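PDB 6IA5: phage-like element PBSX protein XepA from Bacillus subtilis, which is of unknown function, does not seem to be involved in host cell lysis, and assembles as a pentamer. Local coordinates for residues W93-A98 and R120-N125; F178-N183 and A199-E204; P227-K232 and A236-S241; I259-I264 and L271-T276. One frame throughout, in Å; residues are numbered along the deposited sequence. Where two conformers were deposited one is given.

Contact 1: residues W93-A98 and R120-N125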
loop_
_atom_site.group_PDB
_atom_site.type_symbol
_atom_site.label_atom_id
_atom_site.label_comp_id
_atom_site.label_asym_id
_atom_site.label_seq_id
_atom_site.Cartn_x
_atom_site.Cartn_y
_atom_site.Cartn_z
ATOM N N TRP E 93 16.157 -31.086 19.781
ATOM C CA TRP E 93 15.793 -30.501 18.493
ATOM C C TRP E 93 14.285 -30.257 18.441
ATOM O O TRP E 93 13.512 -31.100 18.878
ATOM C CB TRP E 93 16.274 -31.418 17.354
ATOM C CG TRP E 93 17.769 -31.389 17.265
ATOM C CD1 TRP E 93 18.652 -32.209 17.915
ATOM C CD2 TRP E 93 18.576 -30.428 16.551
ATOM N NE1 TRP E 93 19.948 -31.846 17.636
ATOM C CE2 TRP E 93 19.934 -30.751 16.802
ATOM C CE3 TRP E 93 18.291 -29.338 15.710
ATOM C CZ2 TRP E 93 20.992 -30.030 16.240
ATOM C CZ3 TRP E 93 19.341 -28.619 15.165
ATOM C CH2 TRP E 93 20.673 -28.956 15.432
ATOM N N THR E 94 13.875 -29.106 17.895
ATOM C CA THR E 94 12.477 -28.906 17.536
ATOM C C THR E 94 12.370 -28.753 16.015
ATOM O O THR E 94 13.302 -28.272 15.382
ATOM C CB THR E 94 11.873 -27.724 18.304
ATOM O OG1 THR E 94 12.693 -26.595 18.002
ATOM C CG2 THR E 94 11.857 -27.948 19.802
ATOM N N THR E 95 11.241 -29.186 15.446
ATOM C CA THR E 95 11.017 -29.139 14.012
ATOM C C THR E 95 10.431 -27.787 13.640
ATOM O O THR E 95 9.365 -27.429 14.151
ATOM C CB THR E 95 10.028 -30.227 13.566
ATOM O OG1 THR E 95 10.587 -31.457 14.028
ATOM C CG2 THR E 95 9.886 -30.270 12.058
ATOM N N THR E 96 11.086 -27.064 12.725
ATOM C CA THR E 96 10.562 -25.765 12.320
ATOM C C THR E 96 9.744 -25.923 11.042
ATOM O O THR E 96 8.777 -25.196 10.832
ATOM C CB THR E 96 11.681 -24.752 12.066
ATOM O OG1 THR E 96 12.505 -24.736 13.229
ATOM C CG2 THR E 96 11.174 -23.365 11.723
ATOM N N ALA E 97 10.155 -26.862 10.178
ATOM C CA ALA E 97 9.430 -27.077 8.935
ATOM C C ALA E 97 9.544 -28.539 8.545
ATOM O O ALA E 97 10.529 -29.183 8.891
ATOM C CB ALA E 97 9.948 -26.178 7.824
ATOM N N ALA E 98 8.546 -29.006 7.790
ATOM C CA ALA E 98 8.531 -30.389 7.331
ATOM C C ALA E 98 7.832 -30.425 5.980
ATOM O O ALA E 98 6.772 -29.812 5.815
ATOM C CB ALA E 98 7.793 -31.243 8.346
ATOM N N ARG E 120 19.616 -27.917 11.488
ATOM C CA ARG E 120 20.001 -29.107 10.751
ATOM C C ARG E 120 18.847 -29.527 9.853
ATOM O O ARG E 120 17.693 -29.141 10.086
ATOM C CB ARG E 120 20.306 -30.269 11.721
ATOM C CG ARG E 120 19.052 -30.920 12.291
ATOM C CD ARG E 120 19.398 -32.105 13.191
ATOM N NE ARG E 120 18.182 -32.701 13.724
ATOM C CZ ARG E 120 18.162 -33.665 14.647
ATOM N NH1 ARG E 120 19.296 -34.167 15.096
ATOM N NH2 ARG E 120 17.013 -34.108 15.132
ATOM N N PHE E 121 19.192 -30.305 8.822
ATOM C CA PHE E 121 18.221 -31.063 8.062
ATOM C C PHE E 121 18.224 -32.493 8.599
ATOM O O PHE E 121 19.279 -33.041 8.923
ATOM C CB PHE E 121 18.597 -31.089 6.577
ATOM C CG PHE E 121 18.349 -29.799 5.827
ATOM C CD1 PHE E 121 17.910 -28.653 6.486
ATOM C CD2 PHE E 121 18.565 -29.736 4.459
ATOM C CE1 PHE E 121 17.697 -27.465 5.786
ATOM C CE2 PHE E 121 18.365 -28.544 3.767
ATOM C CZ PHE E 121 17.936 -27.416 4.427
ATOM N N ARG E 122 17.024 -33.072 8.667
ATOM C CA ARG E 122 16.850 -34.484 8.962
ATOM C C ARG E 122 15.863 -35.024 7.934
ATOM O O ARG E 122 14.754 -34.508 7.800
ATOM C CB ARG E 122 16.389 -34.674 10.417
ATOM C CG ARG E 122 16.184 -36.125 10.838
ATOM C CD ARG E 122 15.865 -36.279 12.327
ATOM N NE ARG E 122 14.646 -35.575 12.718
ATOM C CZ ARG E 122 13.399 -36.032 12.579
ATOM N NH1 ARG E 122 13.172 -37.258 12.133
ATOM N NH2 ARG E 122 12.368 -35.253 12.858
ATOM N N TYR E 123 16.286 -36.043 7.184
ATOM C CA TYR E 123 15.460 -36.621 6.142
ATOM C C TYR E 123 15.124 -38.066 6.524
ATOM O O TYR E 123 16.037 -38.855 6.746
ATOM C CB TYR E 123 16.209 -36.609 4.810
ATOM C CG TYR E 123 15.344 -37.057 3.661
ATOM C CD1 TYR E 123 15.125 -38.406 3.406
ATOM C CD2 TYR E 123 14.706 -36.127 2.855
ATOM C CE1 TYR E 123 14.303 -38.816 2.367
ATOM C CE2 TYR E 123 13.874 -36.519 1.814
ATOM C CZ TYR E 123 13.676 -37.872 1.570
ATOM O OH TYR E 123 12.852 -38.279 0.555
ATOM N N VAL E 124 13.826 -38.397 6.588
ATOM C CA VAL E 124 13.396 -39.753 6.915
ATOM C C VAL E 124 12.826 -40.412 5.661
ATOM O O VAL E 124 11.811 -39.956 5.131
ATOM C CB VAL E 124 12.375 -39.778 8.068
ATOM C CG1 VAL E 124 11.931 -41.203 8.408
ATOM C CG2 VAL E 124 12.896 -39.064 9.314
ATOM N N ASN E 125 13.480 -41.487 5.194
ATOM C CA ASN E 125 13.007 -42.224 4.023
ATOM C C ASN E 125 11.726 -42.983 4.387
ATOM O O ASN E 125 11.575 -43.402 5.534
ATOM C CB ASN E 125 14.078 -43.181 3.488
ATOM C CG ASN E 125 13.685 -43.870 2.198
ATOM O OD1 ASN E 125 12.960 -43.305 1.382
ATOM N ND2 ASN E 125 14.162 -45.091 2.006
#
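A flat cation-pi stack between Trp93 and Arg120 lies on the surface of the antiparallel sheet in which strand 80-87 runs between strands 94-101 and 118-125. The contact therefore spans a middle strand: the CA atoms of Trp93 and Arg120 are 8.9 Å apart, too far for direct backbone pairing, and the side chains close the gap. The guanidinium lies over one face of the indole, its plane only 7° from that of the ring. Arg120 CZ is 3.6 Å from the centroid of the five-membered ring of Trp93, 14° off its normal, while Arg120 CD stands 3.7 Å over the centroid of the six-membered ring of Trp93 in a CH-pi contact. Both halves of the indole are thus used, one by the charged head and one by the methylene chain. The fit depends on the arginine being stretched out from CG to NE, with chi2 and chi3 near 180°, which lays the whole chain along the ring. Arg120 NH2 also forms a salt bridge with Glu85 of the middle strand, which would fix the rotation of the head. Glu85 has two further partners, Arg122 through a salt bridge and Thr95 OG1 through a hydrogen bond; by comparison, the direct approach of Thr95 OG1 to the edge of the Arg122 guanidinium, at 4.4 Å from NH2, is loose. Strand 94-101 is broken by a classic beta bulge, where Thr96 and Ala97 both face Ile84. The result is a cation-pi stack bridging next-but-one strands of an antiparallel sheet, with Glu85 of the strand between binding both arginines.

Contact 2: residues F178-N183 and A199-E204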
loop_
_atom_site.group_PDB
_atom_site.type_symbol
_atom_site.label_atom_id
_atom_site.label_comp_id
_atom_site.label_asym_id
_atom_site.label_seq_id
_atom_site.Cartn_x
_atom_site.Cartn_y
_atom_site.Cartn_z
ATOM N N PHE E 178 -21.820 6.367 27.134
ATOM C CA PHE E 178 -21.558 7.576 27.898
ATOM C C PHE E 178 -22.470 7.633 29.117
ATOM O O PHE E 178 -23.629 7.239 29.043
ATOM C CB PHE E 178 -21.698 8.820 27.017
ATOM C CG PHE E 178 -21.324 10.101 27.723
ATOM C CD1 PHE E 178 -20.000 10.525 27.776
ATOM C CD2 PHE E 178 -22.292 10.861 28.369
ATOM C CE1 PHE E 178 -19.656 11.685 28.458
ATOM C CE2 PHE E 178 -21.950 12.031 29.039
ATOM C CZ PHE E 178 -20.628 12.436 29.090
ATOM N N VAL E 179 -21.933 8.148 30.229
ATOM C CA VAL E 179 -22.691 8.277 31.461
ATOM C C VAL E 179 -23.020 9.749 31.674
ATOM O O VAL E 179 -22.122 10.562 31.876
ATOM C CB VAL E 179 -21.929 7.682 32.663
ATOM C CG1 VAL E 179 -22.681 7.892 33.976
ATOM C CG2 VAL E 179 -21.595 6.214 32.442
ATOM N N PHE E 180 -24.310 10.081 31.621
ATOM C CA PHE E 180 -24.738 11.438 31.914
ATOM C C PHE E 180 -24.867 11.586 33.428
ATOM O O PHE E 180 -24.443 12.597 33.980
ATOM C CB PHE E 180 -26.069 11.755 31.222
ATOM C CG PHE E 180 -26.006 11.696 29.714
ATOM C CD1 PHE E 180 -25.646 12.819 28.982
ATOM C CD2 PHE E 180 -26.289 10.514 29.032
ATOM C CE1 PHE E 180 -25.588 12.772 27.595
ATOM C CE2 PHE E 180 -26.228 10.460 27.646
ATOM C CZ PHE E 180 -25.881 11.590 26.929
ATOM N N HIS E 181 -25.486 10.573 34.053
ATOM C CA HIS E 181 -25.737 10.478 35.479
ATOM C C HIS E 181 -25.670 9.005 35.868
ATOM O O HIS E 181 -26.142 8.129 35.137
ATOM C CB HIS E 181 -27.146 10.965 35.844
ATOM C CG HIS E 181 -27.403 12.411 35.584
ATOM N ND1 HIS E 181 -27.101 13.399 36.500
ATOM C CD2 HIS E 181 -27.939 13.043 34.519
ATOM C CE1 HIS E 181 -27.441 14.577 36.027
ATOM N NE2 HIS E 181 -27.966 14.383 34.804
ATOM N N GLU E 182 -25.103 8.737 37.047
ATOM C CA GLU E 182 -25.151 7.408 37.628
ATOM C C GLU E 182 -25.618 7.515 39.075
ATOM O O GLU E 182 -24.927 8.095 39.906
ATOM C CB GLU E 182 -23.754 6.808 37.573
ATOM C CG GLU E 182 -23.659 5.439 38.199
ATOM C CD GLU E 182 -22.473 4.677 37.659
ATOM O OE1 GLU E 182 -21.309 5.092 37.867
ATOM O OE2 GLU E 182 -22.741 3.709 36.960
ATOM N N ASN E 183 -26.809 6.983 39.353
ATOM C CA ASN E 183 -27.358 6.973 40.701
ATOM C C ASN E 183 -27.414 8.386 41.282
ATOM O O ASN E 183 -27.069 8.595 42.444
ATOM C CB ASN E 183 -26.574 6.026 41.608
ATOM C CG ASN E 183 -26.623 4.602 41.115
ATOM O OD1 ASN E 183 -27.678 4.120 40.720
ATOM N ND2 ASN E 183 -25.478 3.945 41.115
ATOM N N ALA E 199 -23.648 10.723 15.069
ATOM C CA ALA E 199 -24.818 11.321 14.439
ATOM C C ALA E 199 -26.100 10.953 15.208
ATOM O O ALA E 199 -27.113 11.639 15.091
ATOM C CB ALA E 199 -24.906 10.842 13.008
ATOM N N HIS E 200 -26.058 9.857 15.968
ATOM C CA HIS E 200 -27.243 9.292 16.586
ATOM C C HIS E 200 -26.934 8.944 18.043
ATOM O O HIS E 200 -25.828 8.519 18.355
ATOM C CB HIS E 200 -27.749 8.098 15.757
ATOM C CG HIS E 200 -29.063 7.571 16.232
ATOM N ND1 HIS E 200 -30.280 8.165 15.870
ATOM C CD2 HIS E 200 -29.370 6.532 17.047
ATOM C CE1 HIS E 200 -31.272 7.503 16.428
ATOM N NE2 HIS E 200 -30.740 6.493 17.169
ATOM N N LEU E 201 -27.918 9.120 18.928
ATOM C CA LEU E 201 -27.735 8.824 20.340
ATOM C C LEU E 201 -28.993 8.157 20.880
ATOM O O LEU E 201 -30.109 8.618 20.631
ATOM C CB LEU E 201 -27.453 10.143 21.077
ATOM C CG LEU E 201 -27.474 10.088 22.605
ATOM C CD1 LEU E 201 -26.268 9.324 23.165
ATOM C CD2 LEU E 201 -27.588 11.498 23.182
ATOM N N LEU E 202 -28.803 7.054 21.616
ATOM C CA LEU E 202 -29.893 6.413 22.342
ATOM C C LEU E 202 -29.616 6.573 23.836
ATOM O O LEU E 202 -28.532 6.213 24.287
ATOM C CB LEU E 202 -29.974 4.932 21.950
ATOM C CG LEU E 202 -31.130 4.187 22.624
ATOM C CD1 LEU E 202 -32.470 4.640 22.064
ATOM C CD2 LEU E 202 -30.983 2.683 22.512
ATOM N N VAL E 203 -30.575 7.142 24.570
ATOM C CA VAL E 203 -30.402 7.454 25.984
ATOM C C VAL E 203 -31.418 6.655 26.792
ATOM O O VAL E 203 -32.617 6.752 26.537
ATOM C CB VAL E 203 -30.586 8.952 26.296
ATOM C CG1 VAL E 203 -30.462 9.221 27.800
ATOM C CG2 VAL E 203 -29.626 9.850 25.542
ATOM N N GLU E 204 -30.924 5.918 27.794
ATOM C CA GLU E 204 -31.777 5.194 28.722
ATOM C C GLU E 204 -31.855 5.939 30.055
ATOM O O GLU E 204 -30.845 6.397 30.581
ATOM C CB GLU E 204 -31.253 3.768 28.936
ATOM C CG GLU E 204 -32.341 2.868 29.509
ATOM C CD GLU E 204 -31.944 1.467 29.935
ATOM O OE1 GLU E 204 -30.860 1.003 29.486
ATOM O OE2 GLU E 204 -32.722 0.849 30.713
#
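With chi1 at -62°, Phe180 carries its ring beside its own backbone N and extends it toward strand 200-207, where Leu201 and Val203 turn their side chains to meet it. In Leu201, CG stands opposite the backbone N (chi1 170°), and CD2 ends 4.1 Å from Phe180 CZ. Val203 uses CG2, the branch beside its backbone N, which comes within 4.0 Å of Phe180 CE2. The far end of the ring therefore rests against two methyl groups that are two residues apart along one strand, both reaching it obliquely. Leu201 meets the phenyl from the opposite direction, whereas Val203 crosses it at about a right angle. These contacts are purely apolar. Phe180 sits at a classic beta bulge: it and His181 both face Val273 on strand 271-278, the strand that pairs both with 175-179 and 181-184 and with 200-207. The irregularity marks a corner in the chain, after which strand 181-184 continues. On the side of the Phe180 ring turned away from Leu201 and Val203, Phe178 CD2 lies 3.7 Å above its centre. Leu193, Ile259 and Met261 also touch the buried ring, while Glu204, at the end of segment 199-204, hydrogen-bonds Ser222 of a neighbouring subunit.

Contact 3: residues P227-K232 and A236-S241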
loop_
_atom_site.group_PDB
_atom_site.type_symbol
_atom_site.label_atom_id
_atom_site.label_comp_id
_atom_site.label_asym_id
_atom_site.label_seq_id
_atom_site.Cartn_x
_atom_site.Cartn_y
_atom_site.Cartn_z
ATOM N N PRO E 227 -32.683 23.390 23.736
ATOM C CA PRO E 227 -33.559 22.229 23.912
ATOM C C PRO E 227 -33.541 21.390 22.639
ATOM O O PRO E 227 -33.569 21.925 21.538
ATOM C CB PRO E 227 -34.958 22.822 24.143
ATOM C CG PRO E 227 -34.742 24.327 24.294
ATOM C CD PRO E 227 -33.421 24.657 23.630
ATOM N N ILE E 228 -33.491 20.066 22.809
ATOM C CA ILE E 228 -33.575 19.131 21.691
ATOM C C ILE E 228 -34.698 18.134 21.965
ATOM O O ILE E 228 -35.118 17.971 23.110
ATOM C CB ILE E 228 -32.218 18.431 21.472
ATOM C CG1 ILE E 228 -31.807 17.618 22.706
ATOM C CG2 ILE E 228 -31.168 19.485 21.132
ATOM C CD1 ILE E 228 -30.581 16.779 22.528
ATOM N N ARG E 229 -35.175 17.484 20.897
ATOM C CA ARG E 229 -36.301 16.568 20.979
ATOM C C ARG E 229 -35.789 15.151 20.744
ATOM O O ARG E 229 -34.942 14.924 19.875
ATOM C CB ARG E 229 -37.387 16.954 19.966
ATOM C CG ARG E 229 -36.946 16.861 18.509
ATOM C CD ARG E 229 -37.967 17.367 17.517
ATOM N NE ARG E 229 -37.614 16.884 16.201
ATOM C CZ ARG E 229 -36.762 17.501 15.403
ATOM N NH1 ARG E 229 -36.034 18.497 15.876
ATOM N NH2 ARG E 229 -36.643 17.126 14.145
ATOM N N GLY E 230 -36.303 14.207 21.534
ATOM C CA GLY E 230 -35.993 12.802 21.344
ATOM C C GLY E 230 -37.275 12.033 21.015
ATOM O O GLY E 230 -38.376 12.563 21.199
ATOM N N VAL E 231 -37.108 10.793 20.543
ATOM C CA VAL E 231 -38.231 9.933 20.224
ATOM C C VAL E 231 -38.159 8.692 21.113
ATOM O O VAL E 231 -37.178 7.946 21.059
ATOM C CB VAL E 231 -38.217 9.564 18.723
ATOM C CG1 VAL E 231 -39.372 8.621 18.377
ATOM C CG2 VAL E 231 -38.334 10.813 17.851
ATOM N N LYS E 232 -39.201 8.472 21.923
ATOM C CA LYS E 232 -39.234 7.357 22.862
ATOM C C LYS E 232 -39.442 6.045 22.104
ATOM O O LYS E 232 -40.259 5.989 21.190
ATOM C CB LYS E 232 -40.338 7.595 23.903
ATOM C CG LYS E 232 -40.381 6.580 25.031
ATOM C CD LYS E 232 -40.834 7.149 26.329
ATOM C CE LYS E 232 -42.302 7.449 26.428
ATOM N NZ LYS E 232 -43.065 6.186 26.459
ATOM N N ALA E 236 -42.998 6.052 20.298
ATOM C CA ALA E 236 -42.658 7.110 19.349
ATOM C C ALA E 236 -43.126 8.500 19.815
ATOM O O ALA E 236 -43.302 9.397 19.009
ATOM C CB ALA E 236 -43.191 6.798 17.954
ATOM N N THR E 237 -43.324 8.707 21.118
ATOM C CA THR E 237 -43.522 10.046 21.654
ATOM C C THR E 237 -42.293 10.886 21.305
ATOM O O THR E 237 -41.170 10.419 21.494
ATOM C CB THR E 237 -43.585 10.021 23.195
ATOM O OG1 THR E 237 -44.665 9.170 23.549
ATOM C CG2 THR E 237 -43.780 11.374 23.844
ATOM N N THR E 238 -42.522 12.127 20.852
ATOM C CA THR E 238 -41.459 13.092 20.631
ATOM C C THR E 238 -41.567 14.165 21.710
ATOM O O THR E 238 -42.635 14.740 21.895
ATOM C CB THR E 238 -41.586 13.731 19.242
ATOM O OG1 THR E 238 -41.581 12.635 18.338
ATOM C CG2 THR E 238 -40.441 14.653 18.890
ATOM N N ALA E 239 -40.476 14.421 22.439
ATOM C CA ALA E 239 -40.520 15.410 23.506
ATOM C C ALA E 239 -39.111 15.938 23.757
ATOM O O ALA E 239 -38.136 15.317 23.325
ATOM C CB ALA E 239 -41.124 14.820 24.767
ATOM N N SER E 240 -39.036 17.076 24.470
ATOM C CA SER E 240 -37.746 17.651 24.837
ATOM C C SER E 240 -37.472 17.445 26.327
ATOM O O SER E 240 -36.497 17.977 26.860
ATOM C CB SER E 240 -37.675 19.105 24.448
ATOM O OG SER E 240 -38.765 19.802 25.055
ATOM N N SER E 241 -38.298 16.623 26.980
ATOM C CA SER E 241 -38.042 16.237 28.359
ATOM C C SER E 241 -38.928 15.048 28.721
ATOM O O SER E 241 -39.802 14.669 27.938
ATOM C CB SER E 241 -38.273 17.395 29.308
ATOM O OG SER E 241 -39.649 17.685 29.363
#
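In one of its two deposited conformers, the guanidinium of Arg229 has the methyl CG2 of Thr238 at its edge, near its plane, and the two side chains then run side by side in the same direction, with Arg229 CD 3.9 Å from that CG2. Behind them the backbones form an antiparallel hairpin. Gly230 and Ala239 are a hydrogen-bonded pair: Gly230 N reaches Ala239 O at 2.8 Å, almost straight (165° at the hydrogen), and Ala239 N returns to Gly230 O at 3.1 Å. Val231 and Thr238 follow as a non-hydrogen-bonded pair, with Val231 CG2 3.8 Å from Thr238 OG1. Nearer the turn Lys232 N donates to Thr237 O at 2.8 Å, and Ala236 N closes onto Lys232 O at 2.9 Å, with a more bent angle of 133°. The Lys232 chain, folded at its later torsions, brings NZ to Asp234 and Asp235 in the turn, and Thr237 OG1 also bonds Asp235. At the other end Ser240 CB presses to 3.1 Å from Ile228 O, a buried carbonyl without a hydrogen-bond donor. Strand 225-232 is flanked by 211-219 and 247-252, Ala239 packs on Trp249, and Pro227 O accepts a hydrogen bond from Thr233 of a neighbouring subunit.

Contact 4: residues I259-I264 and L271-T276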
loop_
_atom_site.group_PDB
_atom_site.type_symbol
_atom_site.label_atom_id
_atom_site.label_comp_id
_atom_site.label_asym_id
_atom_site.label_seq_id
_atom_site.Cartn_x
_atom_site.Cartn_y
_atom_site.Cartn_z
ATOM N N ILE E 259 -24.058 17.039 24.258
ATOM C CA ILE E 259 -25.418 16.688 24.649
ATOM C C ILE E 259 -25.456 16.574 26.168
ATOM O O ILE E 259 -24.588 15.948 26.778
ATOM C CB ILE E 259 -25.878 15.377 23.961
ATOM C CG1 ILE E 259 -25.833 15.463 22.428
ATOM C CG2 ILE E 259 -27.249 14.946 24.482
ATOM C CD1 ILE E 259 -26.695 16.552 21.828
ATOM N N ILE E 260 -26.465 17.197 26.768
ATOM C CA ILE E 260 -26.615 17.169 28.213
ATOM C C ILE E 260 -28.025 16.661 28.520
ATOM O O ILE E 260 -29.004 17.104 27.911
ATOM C CB ILE E 260 -26.372 18.577 28.787
ATOM C CG1 ILE E 260 -24.902 18.990 28.627
ATOM C CG2 ILE E 260 -26.813 18.644 30.234
ATOM C CD1 ILE E 260 -24.637 20.465 28.868
ATOM N N MET E 261 -28.104 15.727 29.473
ATOM C CA MET E 261 -29.372 15.216 29.962
ATOM C C MET E 261 -29.509 15.653 31.412
ATOM O O MET E 261 -29.002 14.983 32.308
ATOM C CB MET E 261 -29.361 13.686 29.886
ATOM C CG MET E 261 -29.221 13.175 28.448
ATOM S SD MET E 261 -30.829 13.330 27.641
ATOM C CE MET E 261 -30.358 14.033 26.056
ATOM N N GLU E 262 -30.191 16.781 31.633
ATOM C CA GLU E 262 -30.188 17.420 32.935
ATOM C C GLU E 262 -31.314 16.849 33.795
ATOM O O GLU E 262 -32.480 16.809 33.380
ATOM C CB GLU E 262 -30.341 18.936 32.768
ATOM C CG GLU E 262 -30.640 19.673 34.061
ATOM C CD GLU E 262 -30.676 21.192 33.943
ATOM O OE1 GLU E 262 -30.732 21.711 32.816
ATOM O OE2 GLU E 262 -30.614 21.870 34.971
ATOM N N ILE E 263 -30.967 16.435 35.022
ATOM C CA ILE E 263 -32.005 16.135 35.988
ATOM C C ILE E 263 -32.462 17.454 36.606
ATOM O O ILE E 263 -31.699 18.090 37.328
ATOM C CB ILE E 263 -31.538 15.099 37.026
ATOM C CG1 ILE E 263 -31.194 13.767 36.355
ATOM C CG2 ILE E 263 -32.603 14.916 38.095
ATOM C CD1 ILE E 263 -30.485 12.781 37.240
ATOM N N ILE E 264 -33.697 17.846 36.270
ATOM C CA ILE E 264 -34.320 19.094 36.683
ATOM C C ILE E 264 -34.764 18.941 38.135
ATOM O O ILE E 264 -34.631 19.862 38.941
ATOM C CB ILE E 264 -35.516 19.443 35.764
ATOM C CG1 ILE E 264 -35.052 19.826 34.359
ATOM C CG2 ILE E 264 -36.388 20.546 36.367
ATOM C CD1 ILE E 264 -34.120 21.031 34.332
ATOM N N LEU E 271 -31.433 8.079 40.132
ATOM C CA LEU E 271 -31.679 7.955 38.702
ATOM C C LEU E 271 -30.348 7.881 37.964
ATOM O O LEU E 271 -29.443 8.655 38.248
ATOM C CB LEU E 271 -32.530 9.140 38.225
ATOM C CG LEU E 271 -33.203 8.969 36.858
ATOM C CD1 LEU E 271 -34.375 7.996 36.953
ATOM C CD2 LEU E 271 -33.693 10.302 36.316
ATOM N N SER E 272 -30.245 6.917 37.054
ATOM C CA SER E 272 -29.133 6.849 36.121
ATOM C C SER E 272 -29.620 7.273 34.735
ATOM O O SER E 272 -30.756 6.995 34.356
ATOM C CB SER E 272 -28.553 5.458 36.081
ATOM O OG SER E 272 -27.978 5.111 37.337
ATOM N N VAL E 273 -28.745 7.954 33.995
ATOM C CA VAL E 273 -29.002 8.366 32.625
ATOM C C VAL E 273 -27.747 8.066 31.816
ATOM O O VAL E 273 -26.703 8.678 32.030
ATOM C CB VAL E 273 -29.393 9.854 32.525
ATOM C CG1 VAL E 273 -29.740 10.204 31.078
ATOM C CG2 VAL E 273 -30.558 10.216 33.448
ATOM N N LYS E 274 -27.862 7.095 30.912
ATOM C CA LYS E 274 -26.707 6.631 30.165
ATOM C C LYS E 274 -27.140 6.374 28.733
ATOM O O LYS E 274 -28.295 6.016 28.500
ATOM C CB LYS E 274 -26.179 5.320 30.757
ATOM C CG LYS E 274 -25.745 5.438 32.207
ATOM C CD LYS E 274 -24.971 4.244 32.697
ATOM C CE LYS E 274 -24.642 4.366 34.172
ATOM N NZ LYS E 274 -24.026 3.105 34.647
ATOM N N GLY E 275 -26.196 6.510 27.795
ATOM C CA GLY E 275 -26.549 6.300 26.402
ATOM C C GLY E 275 -25.428 5.701 25.565
ATOM O O GLY E 275 -24.317 5.493 26.053
ATOM N N THR E 276 -25.761 5.444 24.297
ATOM C CA THR E 276 -24.848 4.969 23.284
ATOM C C THR E 276 -24.958 5.888 22.072
ATOM O O THR E 276 -26.062 6.078 21.541
ATOM C CB THR E 276 -25.190 3.526 22.888
ATOM O OG1 THR E 276 -25.106 2.718 24.068
ATOM C CG2 THR E 276 -24.278 2.981 21.808
#
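Across Met261 and Val273 the CA atoms are 7.4 Å apart, and across Ile263 and Leu271 8.6 Å, separations too wide for paired strands, so segments 259-264 and 271-276 meet through side chains alone. All four residues are buried and direct CB at the opposite segment. Met261 makes the closer approach with the root of its side chain: CB lies 3.7 Å from Val273 CG1, and CG is 4.0 Å from the same methyl. The two side chains cross at about a right angle. Bends at chi2 (-78°) and chi3 then carry the thioether end of Met261 off elsewhere, leaving the Val273 methyl against the first two carbons. Two residues further along 259-264, and two back along 271-276, the outer methyls meet, Ile263 CD1 and Leu271 CD2 being 4.2 Å apart; CG of Leu271, opposite its backbone N (chi1 -164°), extends toward the isoleucine. Strand 258-267 pairs with 211-219, whereas strand 271-278 pairs with 200-207 and with 175-179 and 181-184, so the contact joins strands that do not pair directly, consistent with a curled sheet closing on its own apolar core. His181 touches both Ile263 and Val273, Phe216 touches Met261, and Val203 touches Val273.

Overall arrangement
Contacts 2, 3 and 4 cluster in the C-terminal part of the chain, all reaching one large, curled antiparallel sheet, while contact 1 stands alone on a separate four-stranded sheet, on the opposite side of the chain's centre and 60 to 71 Å away between centres. All four follow one another in series along the chain. Contacts 2 and 4 have centres about 5 Å apart and touch, with a salt bridge between Glu182 OE2 and Lys274 NZ at 2.7 Å. The centre of contact 3 lies about 13 Å from that of contact 4, and the two join where Ile228 meets Ile259. The protein thus has two distant beta regions; the C-terminal one contributes to intersubunit contacts.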